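Local atomic coordinates of membrane protein (Acinetobacter baumannii AB307-0294, PDB entry 5DL5), a protein that probably forms a beta-barrel channel of the OprD porin family in the outer membrane, through which small solutes and antibiotics can enter the cell. Residues N159-D170 / L187-K198; G80-K88 / G101-R109. All blocks are in the same frame, centred on the assembly; numbering follows the deposited sequence.

Contact 1: N159-D170 / L187-K198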
loop_
_atom_site.group_PDB
_atom_site.type_symbol
_atom_site.label_atom_id
_atom_site.label_comp_id
_atom_site.label_asym_id
_atom_site.label_seq_id
_atom_site.Cartn_x
_atom_site.Cartn_y
_atom_site.Cartn_z
ATOM N N ASN A 159 -23.861 7.167 -0.553
ATOM C CA ASN A 159 -23.033 6.300 -1.374
ATOM C C ASN A 159 -21.928 7.009 -2.132
ATOM O O ASN A 159 -21.288 6.361 -2.979
ATOM C CB ASN A 159 -23.873 5.563 -2.418
ATOM C CG ASN A 159 -25.148 4.989 -1.844
ATOM O OD1 ASN A 159 -26.255 5.254 -2.384
ATOM N ND2 ASN A 159 -25.018 4.174 -0.797
ATOM N N LEU A 160 -21.767 8.316 -1.866
ATOM C CA LEU A 160 -20.680 9.082 -2.379
ATOM C C LEU A 160 -19.804 9.575 -1.253
ATOM O O LEU A 160 -20.319 10.296 -0.363
ATOM C CB LEU A 160 -21.230 10.268 -3.132
ATOM C CG LEU A 160 -20.072 11.202 -3.615
ATOM C CD1 LEU A 160 -19.417 10.680 -4.916
ATOM C CD2 LEU A 160 -20.682 12.489 -3.855
ATOM N N GLU A 161 -18.505 9.295 -1.352
ATOM C CA GLU A 161 -17.512 9.840 -0.472
ATOM C C GLU A 161 -16.574 10.796 -1.196
ATOM O O GLU A 161 -16.066 10.451 -2.270
ATOM C CB GLU A 161 -16.679 8.748 0.178
ATOM C CG GLU A 161 -15.712 9.290 1.218
ATOM C CD GLU A 161 -14.836 8.194 1.827
ATOM O OE1 GLU A 161 -13.988 7.603 1.109
ATOM O OE2 GLU A 161 -15.040 7.838 3.003
ATOM N N VAL A 162 -16.468 12.006 -0.688
ATOM C CA VAL A 162 -15.590 13.032 -1.229
ATOM C C VAL A 162 -14.572 13.366 -0.163
ATOM O O VAL A 162 -14.920 13.538 1.030
ATOM C CB VAL A 162 -16.370 14.291 -1.688
ATOM C CG1 VAL A 162 -15.411 15.349 -2.097
ATOM C CG2 VAL A 162 -17.363 14.047 -2.820
ATOM N N VAL A 163 -13.316 13.503 -0.584
ATOM C CA VAL A 163 -12.241 13.864 0.301
ATOM C C VAL A 163 -11.452 15.033 -0.235
ATOM O O VAL A 163 -11.384 15.248 -1.445
ATOM C CB VAL A 163 -11.287 12.667 0.556
ATOM C CG1 VAL A 163 -12.087 11.521 1.156
ATOM C CG2 VAL A 163 -10.675 12.092 -0.721
ATOM N N ALA A 164 -10.887 15.804 0.699
ATOM C CA ALA A 164 -9.905 16.825 0.424
ATOM C C ALA A 164 -8.942 16.900 1.589
ATOM O O ALA A 164 -9.368 16.874 2.746
ATOM C CB ALA A 164 -10.581 18.213 0.197
ATOM N N GLY A 165 -7.640 17.021 1.319
ATOM C CA GLY A 165 -6.666 17.030 2.407
ATOM C C GLY A 165 -5.443 17.757 2.043
ATOM O O GLY A 165 -5.151 18.094 0.930
ATOM N N LYS A 166 -4.701 18.056 3.052
ATOM C CA LYS A 166 -3.399 18.636 2.928
ATOM C C LYS A 166 -2.459 18.015 3.970
ATOM O O LYS A 166 -2.747 18.080 5.144
ATOM C CB LYS A 166 -3.439 20.109 3.197
ATOM C CG LYS A 166 -2.003 20.634 3.085
ATOM C CD LYS A 166 -1.874 22.138 2.971
ATOM C CE LYS A 166 -2.175 22.768 4.257
ATOM N NZ LYS A 166 -1.885 24.204 4.037
ATOM N N PHE A 167 -1.332 17.479 3.549
ATOM C CA PHE A 167 -0.343 16.794 4.454
ATOM C C PHE A 167 0.980 17.398 4.357
ATOM O O PHE A 167 1.433 17.739 3.237
ATOM C CB PHE A 167 -0.355 15.305 4.073
ATOM C CG PHE A 167 -1.690 14.694 4.361
ATOM C CD1 PHE A 167 -2.026 14.357 5.699
ATOM C CD2 PHE A 167 -2.672 14.640 3.374
ATOM C CE1 PHE A 167 -3.279 13.905 6.028
ATOM C CE2 PHE A 167 -3.958 14.176 3.715
ATOM C CZ PHE A 167 -4.247 13.827 5.039
ATOM N N THR A 168 1.639 17.579 5.510
ATOM C CA THR A 168 2.971 18.140 5.521
ATOM C C THR A 168 4.030 17.235 6.173
ATOM O O THR A 168 5.179 17.631 6.239
ATOM C CB THR A 168 3.053 19.516 6.346
ATOM O OG1 THR A 168 2.456 19.234 7.592
ATOM C CG2 THR A 168 2.270 20.628 5.578
ATOM N N LYS A 169 3.659 16.071 6.664
ATOM C CA LYS A 169 4.690 15.155 7.158
ATOM C C LYS A 169 4.328 13.767 6.705
ATOM O O LYS A 169 3.132 13.436 6.636
ATOM C CB LYS A 169 4.795 15.134 8.703
ATOM C CG LYS A 169 5.256 16.557 9.299
ATOM C CD LYS A 169 5.510 16.321 10.820
ATOM C CE LYS A 169 6.020 17.588 11.481
ATOM N NZ LYS A 169 6.357 17.047 12.861
ATOM N N ASP A 170 5.360 12.974 6.482
ATOM C CA ASP A 170 5.179 11.551 6.117
ATOM C C ASP A 170 6.187 10.762 6.896
ATOM O O ASP A 170 7.334 11.061 6.838
ATOM C CB ASP A 170 5.379 11.431 4.612
ATOM C CG ASP A 170 5.417 9.945 4.119
ATOM O OD1 ASP A 170 4.921 9.063 4.801
ATOM O OD2 ASP A 170 6.002 9.707 3.067
ATOM N N LEU A 187 8.308 15.223 3.688
ATOM C CA LEU A 187 7.304 15.796 2.799
ATOM C C LEU A 187 7.296 17.338 2.842
ATOM O O LEU A 187 7.300 17.955 3.953
ATOM C CB LEU A 187 5.979 15.241 3.301
ATOM C CG LEU A 187 4.768 15.582 2.416
ATOM C CD1 LEU A 187 4.858 15.361 0.881
ATOM C CD2 LEU A 187 3.539 14.956 3.020
ATOM N N ASP A 188 7.158 17.989 1.718
ATOM C CA ASP A 188 6.912 19.457 1.688
ATOM C C ASP A 188 5.351 19.688 1.867
ATOM O O ASP A 188 4.912 20.016 2.927
ATOM C CB ASP A 188 7.495 20.068 0.399
ATOM C CG ASP A 188 7.415 21.655 0.383
ATOM O OD1 ASP A 188 6.767 22.243 1.256
ATOM O OD2 ASP A 188 7.964 22.302 -0.548
ATOM N N ARG A 189 4.503 19.426 0.856
ATOM C CA ARG A 189 3.056 19.707 0.982
ATOM C C ARG A 189 2.412 18.798 -0.032
ATOM O O ARG A 189 2.547 19.038 -1.260
ATOM C CB ARG A 189 2.726 21.193 0.608
ATOM C CG ARG A 189 1.263 21.604 0.777
ATOM C CD ARG A 189 0.926 23.000 0.302
ATOM N NE ARG A 189 1.097 23.044 -1.159
ATOM C CZ ARG A 189 1.315 24.157 -1.847
ATOM N NH1 ARG A 189 1.322 25.356 -1.247
ATOM N NH2 ARG A 189 1.569 24.099 -3.136
ATOM N N ALA A 190 1.604 17.911 0.447
ATOM C CA ALA A 190 0.762 17.119 -0.424
ATOM C C ALA A 190 -0.727 17.500 -0.311
ATOM O O ALA A 190 -1.284 17.397 0.782
ATOM C CB ALA A 190 0.952 15.635 -0.076
ATOM N N ILE A 191 -1.352 17.948 -1.410
ATOM C CA ILE A 191 -2.733 18.304 -1.445
ATOM C C ILE A 191 -3.412 17.132 -2.199
ATOM O O ILE A 191 -2.940 16.771 -3.291
ATOM C CB ILE A 191 -2.978 19.623 -2.192
ATOM C CG1 ILE A 191 -2.403 20.962 -1.551
ATOM C CG2 ILE A 191 -4.443 19.882 -2.426
ATOM C CD1 ILE A 191 -2.112 20.785 -0.183
ATOM N N VAL A 192 -4.521 16.645 -1.668
ATOM C CA VAL A 192 -5.225 15.505 -2.215
ATOM C C VAL A 192 -6.708 15.791 -2.299
ATOM O O VAL A 192 -7.271 16.587 -1.518
ATOM C CB VAL A 192 -5.021 14.173 -1.431
ATOM C CG1 VAL A 192 -3.599 13.735 -1.523
ATOM C CG2 VAL A 192 -5.483 14.233 0.011
ATOM N N TRP A 193 -7.369 15.220 -3.298
ATOM C CA TRP A 193 -8.816 15.325 -3.403
ATOM C C TRP A 193 -9.299 14.130 -4.162
ATOM O O TRP A 193 -8.485 13.444 -4.880
ATOM C CB TRP A 193 -9.218 16.687 -4.102
ATOM C CG TRP A 193 -8.633 16.791 -5.531
ATOM C CD1 TRP A 193 -9.293 16.438 -6.729
ATOM C CD2 TRP A 193 -7.295 17.179 -5.923
ATOM N NE1 TRP A 193 -8.436 16.526 -7.752
ATOM C CE2 TRP A 193 -7.199 16.935 -7.307
ATOM C CE3 TRP A 193 -6.136 17.559 -5.207
ATOM C CZ2 TRP A 193 -6.004 17.208 -8.053
ATOM C CZ3 TRP A 193 -4.973 17.774 -5.876
ATOM C CH2 TRP A 193 -4.902 17.637 -7.317
ATOM N N GLY A 194 -10.601 13.833 -4.087
ATOM C CA GLY A 194 -11.151 12.786 -4.926
ATOM C C GLY A 194 -12.574 12.399 -4.493
ATOM O O GLY A 194 -13.125 12.917 -3.558
ATOM N N ALA A 195 -13.102 11.407 -5.145
ATOM C CA ALA A 195 -14.447 10.991 -4.879
ATOM C C ALA A 195 -14.544 9.525 -5.281
ATOM O O ALA A 195 -13.867 9.066 -6.220
ATOM C CB ALA A 195 -15.436 11.796 -5.686
ATOM N N LYS A 196 -15.442 8.841 -4.629
ATOM C CA LYS A 196 -15.700 7.432 -4.845
ATOM C C LYS A 196 -17.214 7.312 -4.790
ATOM O O LYS A 196 -17.868 7.877 -3.904
ATOM C CB LYS A 196 -15.117 6.656 -3.683
ATOM C CG LYS A 196 -15.340 5.173 -3.789
ATOM C CD LYS A 196 -14.741 4.422 -2.600
ATOM C CE LYS A 196 -14.153 5.281 -1.480
ATOM N NZ LYS A 196 -14.265 4.605 -0.150
ATOM N N TYR A 197 -17.772 6.533 -5.708
ATOM C CA TYR A 197 -19.211 6.407 -5.817
ATOM C C TYR A 197 -19.630 4.946 -6.088
ATOM O O TYR A 197 -19.053 4.265 -6.984
ATOM C CB TYR A 197 -19.697 7.299 -6.902
ATOM C CG TYR A 197 -21.232 7.371 -6.974
ATOM C CD1 TYR A 197 -21.953 7.805 -5.860
ATOM C CD2 TYR A 197 -21.931 6.979 -8.117
ATOM C CE1 TYR A 197 -23.343 7.875 -5.879
ATOM C CE2 TYR A 197 -23.331 6.977 -8.142
ATOM C CZ TYR A 197 -24.005 7.448 -7.049
ATOM O OH TYR A 197 -25.316 7.523 -6.979
ATOM N N LYS A 198 -20.621 4.497 -5.325
ATOM C CA LYS A 198 -21.277 3.202 -5.569
ATOM C C LYS A 198 -22.561 3.492 -6.357
ATOM O O LYS A 198 -23.539 4.051 -5.816
ATOM C CB LYS A 198 -21.581 2.535 -4.212
ATOM C CG LYS A 198 -22.094 1.102 -4.388
ATOM C CD LYS A 198 -22.619 0.566 -3.067
ATOM C CE LYS A 198 -23.201 -0.785 -3.355
ATOM N NZ LYS A 198 -23.571 -1.471 -2.142
#
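Glu161 and Lys196 reach out side by side from neighbouring antiparallel strands of the OprD-type beta-barrel, on the face that also carries Val163, Val192 and Phe167. Both chains leave the backbone with CG anti to N, and the lysine, nearly eclipsed about its CG-CD bond (chi3 5°), turns NZ to within 3.3 Å of Glu161 OE1. This salt bridge is long and its hydrogen bond weak; the other carboxylate oxygen, OE2, is held by His155 of strand 150-157, the neighbour on the other edge. The barrel pairing beneath runs from Leu160-Tyr197 to Phe167-Ala190 without interruption, its two strand segments almost exactly antiparallel at 177°. On the alternate face Leu160 meets the Tyr197 ring at about a right angle, CB lying 3.7 Å from CD1 at the ring's edge, while the leucine branch CD1 reaches across to 3.4 Å from Lys196 O. Val162 CG2 and Ala195 CB continue this surface. Farther along, the stem of Lys166 runs alongside Ile191; Lys166 CG lies 3.3 Å from Ile191 CD1, closer than usual for two carbons and perhaps a sign of a doubtful isoleucine end. The lysine then kinks at chi3 as it passes Arg189. Gly165, paired with Val192, has no side chain, and the Phe167 ring lies over it on the Val163 and Val192 face. The ring's CE2 edge meets Val192 CG2 at 4.0 Å, the two side chains again crossing nearly perpendicularly. Past Phe167, on the edge turned to strand 146-148, Thr168 and Lys169 both face Thr148, a classic beta bulge. Leu187 points toward strand 160-171 and sets CD2 4.0 Å from Phe167 CB and 3.5 Å from Phe167 O.

Contact 2: G80-K88 / G101-R109. With C8E ((hydroxyethyloxy)tri(ethyloxy)octane), chain C; C8E ((hydroxyethyloxy)tri(ethyloxy)octane), chain D; PO4 (phosphate ion), chain E.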
loop_
_atom_site.group_PDB
_atom_site.type_symbol
_atom_site.label_atom_id
_atom_site.label_comp_id
_atom_site.label_asym_id
_atom_site.label_seq_id
_atom_site.Cartn_x
_atom_site.Cartn_y
_atom_site.Cartn_z
ATOM N N GLY A 80 4.680 0.406 19.049
ATOM C CA GLY A 80 6.016 0.184 19.679
ATOM C C GLY A 80 6.473 -1.208 19.226
ATOM O O GLY A 80 5.642 -2.123 19.100
ATOM N N SER A 81 7.760 -1.347 18.968
ATOM C CA SER A 81 8.260 -2.558 18.381
ATOM C C SER A 81 9.620 -2.938 18.902
ATOM O O SER A 81 10.324 -2.049 19.426
ATOM C CB SER A 81 8.341 -2.414 16.849
ATOM O OG SER A 81 7.149 -1.900 16.317
ATOM N N PHE A 82 10.035 -4.196 18.682
ATOM C CA PHE A 82 11.460 -4.525 18.960
ATOM C C PHE A 82 11.930 -5.495 17.896
ATOM O O PHE A 82 11.158 -6.274 17.390
ATOM C CB PHE A 82 11.662 -4.987 20.399
ATOM C CG PHE A 82 10.780 -6.137 20.811
ATOM C CD1 PHE A 82 9.503 -5.911 21.393
ATOM C CD2 PHE A 82 11.208 -7.444 20.640
ATOM C CE1 PHE A 82 8.695 -7.010 21.812
ATOM C CE2 PHE A 82 10.401 -8.501 21.004
ATOM C CZ PHE A 82 9.164 -8.290 21.635
ATOM N N LYS A 83 13.200 -5.497 17.591
ATOM C CA LYS A 83 13.688 -6.495 16.667
ATOM C C LYS A 83 13.788 -7.857 17.426
ATOM O O LYS A 83 13.874 -7.865 18.693
ATOM C CB LYS A 83 15.062 -6.091 16.124
ATOM C CG LYS A 83 16.197 -6.150 17.132
ATOM C CD LYS A 83 17.514 -5.680 16.551
ATOM C CE LYS A 83 18.532 -6.033 17.570
ATOM N NZ LYS A 83 19.802 -5.614 16.982
ATOM N N ILE A 84 13.750 -8.970 16.633
ATOM C CA ILE A 84 13.995 -10.304 17.149
ATOM C C ILE A 84 15.275 -10.808 16.516
ATOM O O ILE A 84 15.289 -11.081 15.345
ATOM C CB ILE A 84 12.808 -11.210 16.892
ATOM C CG1 ILE A 84 11.607 -10.662 17.717
ATOM C CG2 ILE A 84 13.121 -12.664 17.330
ATOM C CD1 ILE A 84 10.266 -11.229 17.280
ATOM N N GLY A 85 16.350 -10.949 17.269
ATOM C CA GLY A 85 17.618 -11.369 16.690
ATOM C C GLY A 85 18.410 -10.125 16.400
ATOM O O GLY A 85 17.955 -8.957 16.525
ATOM N N GLU A 86 19.640 -10.345 16.027
ATOM C CA GLU A 86 20.538 -9.247 15.764
ATOM C C GLU A 86 20.074 -8.375 14.544
ATOM O O GLU A 86 20.193 -7.138 14.558
ATOM C CB GLU A 86 21.956 -9.770 15.472
ATOM C CG GLU A 86 22.924 -8.604 15.286
ATOM C CD GLU A 86 24.382 -9.024 15.114
ATOM O OE1 GLU A 86 24.661 -10.197 14.858
ATOM O OE2 GLU A 86 25.219 -8.115 15.266
ATOM N N ASN A 87 19.601 -9.053 13.508
ATOM C CA ASN A 87 19.102 -8.374 12.341
ATOM C C ASN A 87 20.196 -7.517 11.747
ATOM O O ASN A 87 20.004 -6.348 11.475
ATOM C CB ASN A 87 17.834 -7.571 12.681
ATOM C CG ASN A 87 16.637 -8.485 12.774
ATOM O OD1 ASN A 87 16.085 -8.889 11.753
ATOM N ND2 ASN A 87 16.253 -8.839 13.954
ATOM N N LYS A 88 21.336 -8.126 11.525
ATOM C CA LYS A 88 22.461 -7.422 10.959
ATOM C C LYS A 88 22.237 -7.042 9.473
ATOM O O LYS A 88 22.840 -6.118 9.009
ATOM C CB LYS A 88 23.652 -8.307 11.070
ATOM C CG LYS A 88 24.934 -7.564 10.908
ATOM C CD LYS A 88 26.143 -8.505 10.982
ATOM C CE LYS A 88 26.088 -9.617 9.947
ATOM N NZ LYS A 88 27.424 -10.287 9.830
ATOM N N GLY A 101 24.316 1.236 9.611
ATOM C CA GLY A 101 23.745 0.019 9.108
ATOM C C GLY A 101 23.056 -0.925 10.105
ATOM O O GLY A 101 22.229 -1.749 9.670
ATOM N N SER A 102 23.337 -0.778 11.404
ATOM C CA SER A 102 22.771 -1.741 12.410
ATOM C C SER A 102 21.312 -1.524 12.632
ATOM O O SER A 102 20.759 -0.388 12.452
ATOM C CB SER A 102 23.579 -1.760 13.748
ATOM O OG SER A 102 23.629 -0.474 14.301
ATOM N N ALA A 103 20.617 -2.603 12.937
ATOM C CA ALA A 103 19.224 -2.479 13.264
ATOM C C ALA A 103 18.948 -1.765 14.592
ATOM O O ALA A 103 19.659 -1.946 15.489
ATOM C CB ALA A 103 18.602 -3.822 13.215
ATOM N N TYR A 104 17.925 -0.926 14.700
ATOM C CA TYR A 104 17.432 -0.419 15.963
ATOM C C TYR A 104 16.938 -1.584 16.815
ATOM O O TYR A 104 16.240 -2.502 16.360
ATOM C CB TYR A 104 16.264 0.533 15.801
ATOM C CG TYR A 104 16.667 1.985 15.707
ATOM C CD1 TYR A 104 17.419 2.439 14.626
ATOM C CD2 TYR A 104 16.429 2.858 16.778
ATOM C CE1 TYR A 104 17.761 3.760 14.538
ATOM C CE2 TYR A 104 16.915 4.172 16.782
ATOM C CZ TYR A 104 17.529 4.613 15.618
ATOM O OH TYR A 104 17.973 5.874 15.541
ATOM N N ASP A 105 17.242 -1.520 18.075
ATOM C CA ASP A 105 16.823 -2.629 18.969
ATOM C C ASP A 105 15.276 -2.506 19.188
ATOM O O ASP A 105 14.599 -3.485 19.307
ATOM C CB ASP A 105 17.455 -2.472 20.334
ATOM C CG ASP A 105 17.254 -3.738 21.165
ATOM O OD1 ASP A 105 17.483 -4.861 20.625
ATOM O OD2 ASP A 105 16.761 -3.626 22.310
ATOM N N HIS A 106 14.778 -1.313 19.432
ATOM C CA HIS A 106 13.373 -1.084 19.768
ATOM C C HIS A 106 13.031 0.347 19.296
ATOM O O HIS A 106 13.927 1.165 19.123
ATOM C CB HIS A 106 12.996 -1.261 21.256
ATOM C CG HIS A 106 13.887 -0.501 22.226
ATOM N ND1 HIS A 106 13.644 0.814 22.620
ATOM C CD2 HIS A 106 15.046 -0.846 22.810
ATOM C CE1 HIS A 106 14.624 1.229 23.407
ATOM N NE2 HIS A 106 15.449 0.221 23.595
ATOM N N TRP A 107 11.776 0.578 18.959
ATOM C CA TRP A 107 11.371 1.875 18.541
ATOM C C TRP A 107 9.875 2.065 18.750
ATOM O O TRP A 107 9.084 1.130 18.798
ATOM C CB TRP A 107 11.666 2.082 16.997
ATOM C CG TRP A 107 11.084 1.030 16.032
ATOM C CD1 TRP A 107 10.038 1.190 15.188
ATOM C CD2 TRP A 107 11.547 -0.359 15.830
ATOM N NE1 TRP A 107 9.786 -0.020 14.461
ATOM C CE2 TRP A 107 10.705 -0.965 14.873
ATOM C CE3 TRP A 107 12.601 -1.105 16.343
ATOM C CZ2 TRP A 107 10.897 -2.289 14.454
ATOM C CZ3 TRP A 107 12.777 -2.398 15.939
ATOM C CH2 TRP A 107 11.946 -2.975 14.998
ATOM N N ALA A 108 9.515 3.322 18.711
ATOM C CA ALA A 108 8.190 3.798 18.968
ATOM C C ALA A 108 7.892 4.984 18.043
ATOM O O ALA A 108 8.765 5.846 17.796
ATOM C CB ALA A 108 8.048 4.195 20.449
ATOM N N ARG A 109 6.649 5.025 17.583
ATOM C CA ARG A 109 6.192 6.010 16.593
ATOM C C ARG A 109 4.684 6.286 16.809
ATOM O O ARG A 109 3.985 5.453 17.354
ATOM C CB ARG A 109 6.369 5.526 15.179
ATOM C CG ARG A 109 7.748 5.016 14.748
ATOM C CD ARG A 109 7.686 4.057 13.604
ATOM N NE ARG A 109 7.139 4.544 12.349
ATOM C CZ ARG A 109 5.923 4.322 11.914
ATOM N NH1 ARG A 109 5.073 3.569 12.586
ATOM N NH2 ARG A 109 5.546 4.867 10.750
HETATM C C8 C8E C . 10.762 3.185 21.938
HETATM O O9 C8E C . 10.645 1.936 22.612
HETATM C C10 C8E C . 9.704 0.979 22.074
HETATM C C11 C8E C . 9.421 -0.145 23.064
HETATM O O12 C8E C . 8.327 -0.972 22.635
HETATM C C13 C8E C . 7.284 -1.152 23.612
HETATM C C14 C8E C . 6.234 -2.191 23.200
HETATM O O15 C8E C . 6.912 -3.326 22.696
HETATM C C16 C8E C . 6.211 -4.140 21.747
HETATM C C17 C8E C . 5.062 -4.835 22.419
HETATM O O18 C8E C . 4.781 -6.042 21.694
HETATM C C19 C8E C . 5.319 -7.182 22.379
HETATM C C20 C8E C . 4.258 -8.052 22.937
HETATM O O21 C8E C . 4.943 -9.264 23.239
HETATM C C1 C8E D . 11.245 -2.335 25.171
HETATM C C2 C8E D . 11.609 -3.539 24.331
HETATM C C3 C8E D . 10.958 -4.926 24.631
HETATM C C4 C8E D . 9.494 -4.867 24.966
HETATM C C5 C8E D . 8.788 -6.102 25.491
HETATM C C6 C8E D . 7.570 -5.632 26.281
HETATM C C7 C8E D . 6.381 -6.512 25.982
HETATM P P PO4 E . 18.691 1.339 20.181
HETATM O O1 PO4 E . 18.997 2.823 19.995
HETATM O O2 PO4 E . 19.354 0.757 21.444
HETATM O O3 PO4 E . 19.266 0.572 18.981
HETATM O O4 PO4 E . 17.173 1.143 20.309
HETATM O O HOH W 1 6.981 0.589 16.460
HETATM O O HOH W 2 15.112 -6.374 20.622
HETATM O O HOH W 3 21.921 -4.983 13.730
#
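Ser81 lays its CB over one face of the Trp107 indole, in a CH-pi contact 3.8 Å from the centroid of the six-membered ring. CG of Trp107 stands between its backbone N and carbonyl carbon (chi1 54°), which carries the indole across to the neighbouring strand, so that its far rim also reaches the backbone at Lys83 N. Ser81 OG leans beside its own backbone N; it donates to a water that in turn donates to Trp107 O, and is also hydrogen-bonded to Ser56. This antiparallel pair belongs to a beta-hairpin of the barrel, and Lys83 N bonds to Asp105 O where the paired strands end. Beyond, the Lys83 chain stretches out over the Tyr104 carbonyl, with CD 3.4 Å from its O, and crosses Asp105 at about a right angle. NZ ends on Glu86 O at 2.9 Å, which ties the turn to its own strand; Asp105 OD1 stays 4.4 Å away. On the other face Phe82 and His106 touch through their CB atoms, and both rings meet detergent, Phe82 touching both C8E molecules. His106 ND1 donates to O9 of the C8E of chain C at 3.2 Å, while O4 of a phosphate, probably from the crystallisation liquor, lies over the imidazole; the ion accepts from Asp105 N through O3 and is also hydrogen-bonded to His98 NE2. Strand 50-62 flanks the pair through Phe82 and Gln55, and the loop residues Pro96 and Ile176 pack against Trp107.

How the contacts relate
From the N terminus the chain first reaches contact 2, where strand 70-83 turns back through a long connection, without helix or strand between the paired segments, into strand 106-118. Contact 1 opens only after this hairpin has closed, and joins strand 160-171 to strand 190-200 across a second long connection. The two are thus in series, neither enclosing nor crossing the other. Strands 121-125 and 150-157 bridge them, each pairing antiparallel with its neighbour, so both contacts belong to the same barrel wall. Their centres lie 32 Å apart, although the nearest atoms come within about 7 Å without touching.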